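PDB 4HIZ: endosialidase from Enterobacteria phage phi92, which hydrolyses polysialic acid as an endosialidase, probably cutting both alpha-2,8 and alpha-2,9 linkages within the polymer. Local coordinates for residues Asp426-Gly431 with His466-Ala471. Numbering follows the deposited sequence.
Sequences DNRYKG and HIVNSA. With EDO (1,2-ethanediol), chain O.
The guanidinium of R428 meets V468 at its edge: the backbone O of V468 lies in the guanidinium plane and takes a hydrogen bond from NH1 (NH1 to O 2.9 Å, N-H...O 156°). Seen from the carbonyl, the donor is tilted from the carbonyl plane. O2 of a 1,2-ethanediol, probably left from crystallisation, occupies another part of this edge; NH2 of R428 binds that O2 at 2.9 Å, and NH1 adds a weak, longer bond to it. The ring of Y429 comes obliquely to V468, with its phenol end doing the touching: OH lies 3.4 Å from V468 CB, and CZ 3.6 Å from the same carbon. V468 CG2 is wedged between the two neighbours, 3.4 Å from Y429 OH and 3.9 Å from R428 CG; this methyl lies anti to the backbone N, beside the carbonyl carbon. Both segments are irregular loops of the catalytic beta-propeller domain. Residues 426-431 belong to the connection between strands 407-413 and 435-442, whereas 466-471 link strand 456-460 to strand 473-480, so the contact joins two inter-strand connections through side chains and one carbonyl. R428 bends at chi2 (-63°), which carries its aliphatic part past V468, CD passing 3.5 Å from that residue's O, before the guanidinium turns to the carbonyl. NE forms a salt bridge with E419, so the group is gripped at both NE and NH1 and its rotation is restricted. S470 lies beside NH1, while its OG bonds to the backbone O of R415. Y429 also packs on Y185 of a second subunit and makes a cation-pi contact with R187 of that subunit.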
ATOM      1  N   ASP A 426       9.762 -36.587   9.685  1.00 17.87           N
ATOM      2  CA  ASP A 426       9.192 -35.250   9.503  1.00 18.08           C
ATOM      3  C   ASP A 426       9.490 -34.451  10.782  1.00 16.60           C
ATOM      4  O   ASP A 426       9.558 -34.998  11.914  1.00 18.15           O
ATOM      5  CB  ASP A 426       7.689 -35.324   9.264  1.00 19.49           C
ATOM      6  CG  ASP A 426       7.336 -35.916   7.912  1.00 22.51           C
ATOM      7  OD1 ASP A 426       8.243 -36.130   7.060  1.00 22.47           O
ATOM      8  OD2 ASP A 426       6.128 -36.157   7.699  1.00 24.64           O
ATOM      9  N   ASN A 427       9.672 -33.153  10.609  1.00 14.77           N
ATOM     10  CA  ASN A 427      10.099 -32.249  11.691  1.00 14.28           C
ATOM     11  C   ASN A 427       9.135 -31.071  11.771  1.00 14.89           C
ATOM     12  O   ASN A 427       9.496 -29.928  11.429  1.00 15.64           O
ATOM     13  CB  ASN A 427      11.513 -31.755  11.382  1.00 15.46           C
ATOM     14  CG  ASN A 427      12.094 -30.872  12.470  1.00 17.68           C
ATOM     15  OD1 ASN A 427      11.729 -30.991  13.664  1.00 20.79           O
ATOM     16  ND2 ASN A 427      13.014 -29.982  12.075  1.00 17.15           N
ATOM     17  N   ARG A 428       7.912 -31.323  12.229  1.00 14.67           N
ATOM     18  CA  ARG A 428       6.873 -30.301  12.190  1.00 13.96           C
ATOM     19  C   ARG A 428       6.604 -29.792  13.605  1.00 14.11           C
ATOM     20  O   ARG A 428       7.177 -30.308  14.599  1.00 15.80           O
ATOM     21  CB  ARG A 428       5.591 -30.894  11.580  1.00 13.60           C
ATOM     22  CG  ARG A 428       5.831 -31.532  10.211  1.00 13.70           C
ATOM     23  CD  ARG A 428       6.304 -30.457   9.146  1.00 12.73           C
ATOM     24  NE  ARG A 428       6.742 -31.175   7.942  1.00 14.36           N
ATOM     25  CZ  ARG A 428       5.927 -31.547   6.956  1.00 15.68           C
ATOM     26  NH1 ARG A 428       4.647 -31.163   6.951  1.00 16.66           N
ATOM     27  NH2 ARG A 428       6.400 -32.273   5.950  1.00 15.30           N
ATOM     28  N   TYR A 429       5.732 -28.781  13.694  1.00 13.58           N
ATOM     29  CA  TYR A 429       5.224 -28.272  14.984  1.00 13.76           C
ATOM     30  C   TYR A 429       6.226 -27.408  15.736  1.00 15.91           C
ATOM     31  O   TYR A 429       6.050 -27.155  16.926  1.00 18.58           O
ATOM     32  CB  TYR A 429       4.689 -29.407  15.878  1.00 14.54           C
ATOM     33  CG  TYR A 429       3.657 -30.273  15.217  1.00 16.36           C
ATOM     34  CD1 TYR A 429       2.388 -29.775  14.899  1.00 16.99           C
ATOM     35  CD2 TYR A 429       3.940 -31.597  14.918  1.00 16.69           C
ATOM     36  CE1 TYR A 429       1.404 -30.601  14.333  1.00 17.32           C
ATOM     37  CE2 TYR A 429       2.980 -32.422  14.345  1.00 17.42           C
ATOM     38  CZ  TYR A 429       1.726 -31.917  14.049  1.00 18.02           C
ATOM     39  OH  TYR A 429       0.770 -32.736  13.491  1.00 19.49           O
ATOM     40  N   LYS A 430       7.256 -26.932  15.028  1.00 16.22           N
ATOM     41  CA  LYS A 430       8.145 -25.896  15.564  1.00 17.93           C
ATOM     42  C   LYS A 430       8.673 -25.115  14.385  1.00 14.93           C
ATOM     43  O   LYS A 430       8.748 -25.654  13.250  1.00 14.34           O
ATOM     44  CB  LYS A 430       9.333 -26.486  16.319  1.00 24.39           C
ATOM     45  CG  LYS A 430      10.257 -27.311  15.461  1.00 34.00           C
ATOM     46  CD  LYS A 430      11.407 -27.862  16.255  1.00 50.56           C
ATOM     47  CE  LYS A 430      10.889 -28.887  17.230  1.00 72.46           C
ATOM     48  NZ  LYS A 430      11.954 -29.492  18.081  1.00 90.71           N
ATOM     49  N   GLY A 431       9.045 -23.852  14.622  1.00 14.36           N
ATOM     50  CA  GLY A 431       9.561 -23.051  13.511  1.00 12.81           C
ATOM     51  C   GLY A 431      10.936 -23.551  13.085  1.00 12.44           C
ATOM     52  O   GLY A 431      11.788 -23.855  13.920  1.00 13.11           O
ATOM     53  N   HIS A 466       3.257 -23.660  13.597  1.00 12.38           N
ATOM     54  CA  HIS A 466       2.095 -23.853  14.484  1.00 12.33           C
ATOM     55  C   HIS A 466       0.968 -24.659  13.855  1.00 13.27           C
ATOM     56  O   HIS A 466      -0.059 -24.892  14.498  1.00 14.95           O
ATOM     57  CB  HIS A 466       1.511 -22.535  14.993  1.00 11.15           C
ATOM     58  CG  HIS A 466       2.424 -21.754  15.889  1.00 12.14           C
ATOM     59  ND1 HIS A 466       2.020 -20.575  16.478  1.00 12.49           N
ATOM     60  CD2 HIS A 466       3.687 -21.989  16.339  1.00 12.97           C
ATOM     61  CE1 HIS A 466       2.996 -20.105  17.242  1.00 12.33           C
ATOM     62  NE2 HIS A 466       4.026 -20.930  17.162  1.00 12.60           N
ATOM     63  N   ILE A 467       1.164 -25.095  12.615  1.00 12.71           N
ATOM     64  CA  ILE A 467       0.329 -26.159  12.014  1.00 13.50           C
ATOM     65  C   ILE A 467       1.253 -27.139  11.307  1.00 13.83           C
ATOM     66  O   ILE A 467       2.405 -26.806  10.988  1.00 13.20           O
ATOM     67  CB  ILE A 467      -0.777 -25.647  11.037  1.00 13.89           C
ATOM     68  CG1 ILE A 467      -0.187 -25.044   9.742  1.00 13.33           C
ATOM     69  CG2 ILE A 467      -1.732 -24.660  11.721  1.00 15.06           C
ATOM     70  CD1 ILE A 467      -1.287 -24.656   8.755  1.00 14.39           C
ATOM     71  N   VAL A 468       0.758 -28.356  11.092  1.00 13.45           N
ATOM     72  CA  VAL A 468       1.600 -29.415  10.558  1.00 13.77           C
ATOM     73  C   VAL A 468       1.911 -29.145   9.090  1.00 12.70           C
ATOM     74  O   VAL A 468       2.993 -29.501   8.620  1.00 12.46           O
ATOM     75  CB  VAL A 468       0.934 -30.809  10.707  1.00 15.76           C
ATOM     76  CG1 VAL A 468      -0.273 -30.940   9.760  1.00 17.08           C
ATOM     77  CG2 VAL A 468       1.966 -31.887  10.433  1.00 16.20           C
ATOM     78  N   ASN A 469       1.011 -28.438   8.395  1.00 13.24           N
ATOM     79  CA  ASN A 469       1.170 -28.275   6.954  1.00 14.16           C
ATOM     80  C   ASN A 469       2.238 -27.223   6.651  1.00 12.60           C
ATOM     81  O   ASN A 469       2.386 -26.237   7.382  1.00 13.22           O
ATOM     82  CB  ASN A 469      -0.120 -27.781   6.303  1.00 18.10           C
ATOM     83  CG  ASN A 469      -1.314 -28.548   6.723  1.00 24.72           C
ATOM     84  OD1 ASN A 469      -2.093 -28.098   7.587  1.00 32.32           O
ATOM     85  ND2 ASN A 469      -1.472 -29.729   6.155  1.00 22.41           N
ATOM     86  N   SER A 470       2.957 -27.436   5.557  1.00 11.74           N
ATOM     87  CA  SER A 470       3.966 -26.487   5.087  1.00 11.93           C
ATOM     88  C   SER A 470       3.715 -26.077   3.652  1.00 11.77           C
ATOM     89  O   SER A 470       3.421 -26.916   2.787  1.00 12.73           O
ATOM     90  CB  SER A 470       5.353 -27.120   5.193  1.00 12.03           C
ATOM     91  OG  SER A 470       6.344 -26.230   4.690  1.00 13.42           O
ATOM     92  N   ALA A 471       3.864 -24.772   3.387  1.00  9.83           N
ATOM     93  CA  ALA A 471       3.761 -24.258   2.012  1.00 11.48           C
ATOM     94  C   ALA A 471       5.123 -24.187   1.319  1.00 11.55           C
ATOM     95  O   ALA A 471       5.214 -23.745   0.161  1.00 11.28           O
ATOM     96  CB  ALA A 471       3.115 -22.898   2.030  1.00 12.84           C
TER
HETATM   97  C1  EDO O 809       4.084 -34.681   3.097  1.00 36.93           C
HETATM   98  O1  EDO O 809       2.855 -34.716   3.822  1.00 40.08           O
HETATM   99  C2  EDO O 809       4.320 -33.248   2.679  1.00 32.81           C
HETATM  100  O2  EDO O 809       4.357 -32.460   3.866  1.00 29.73           O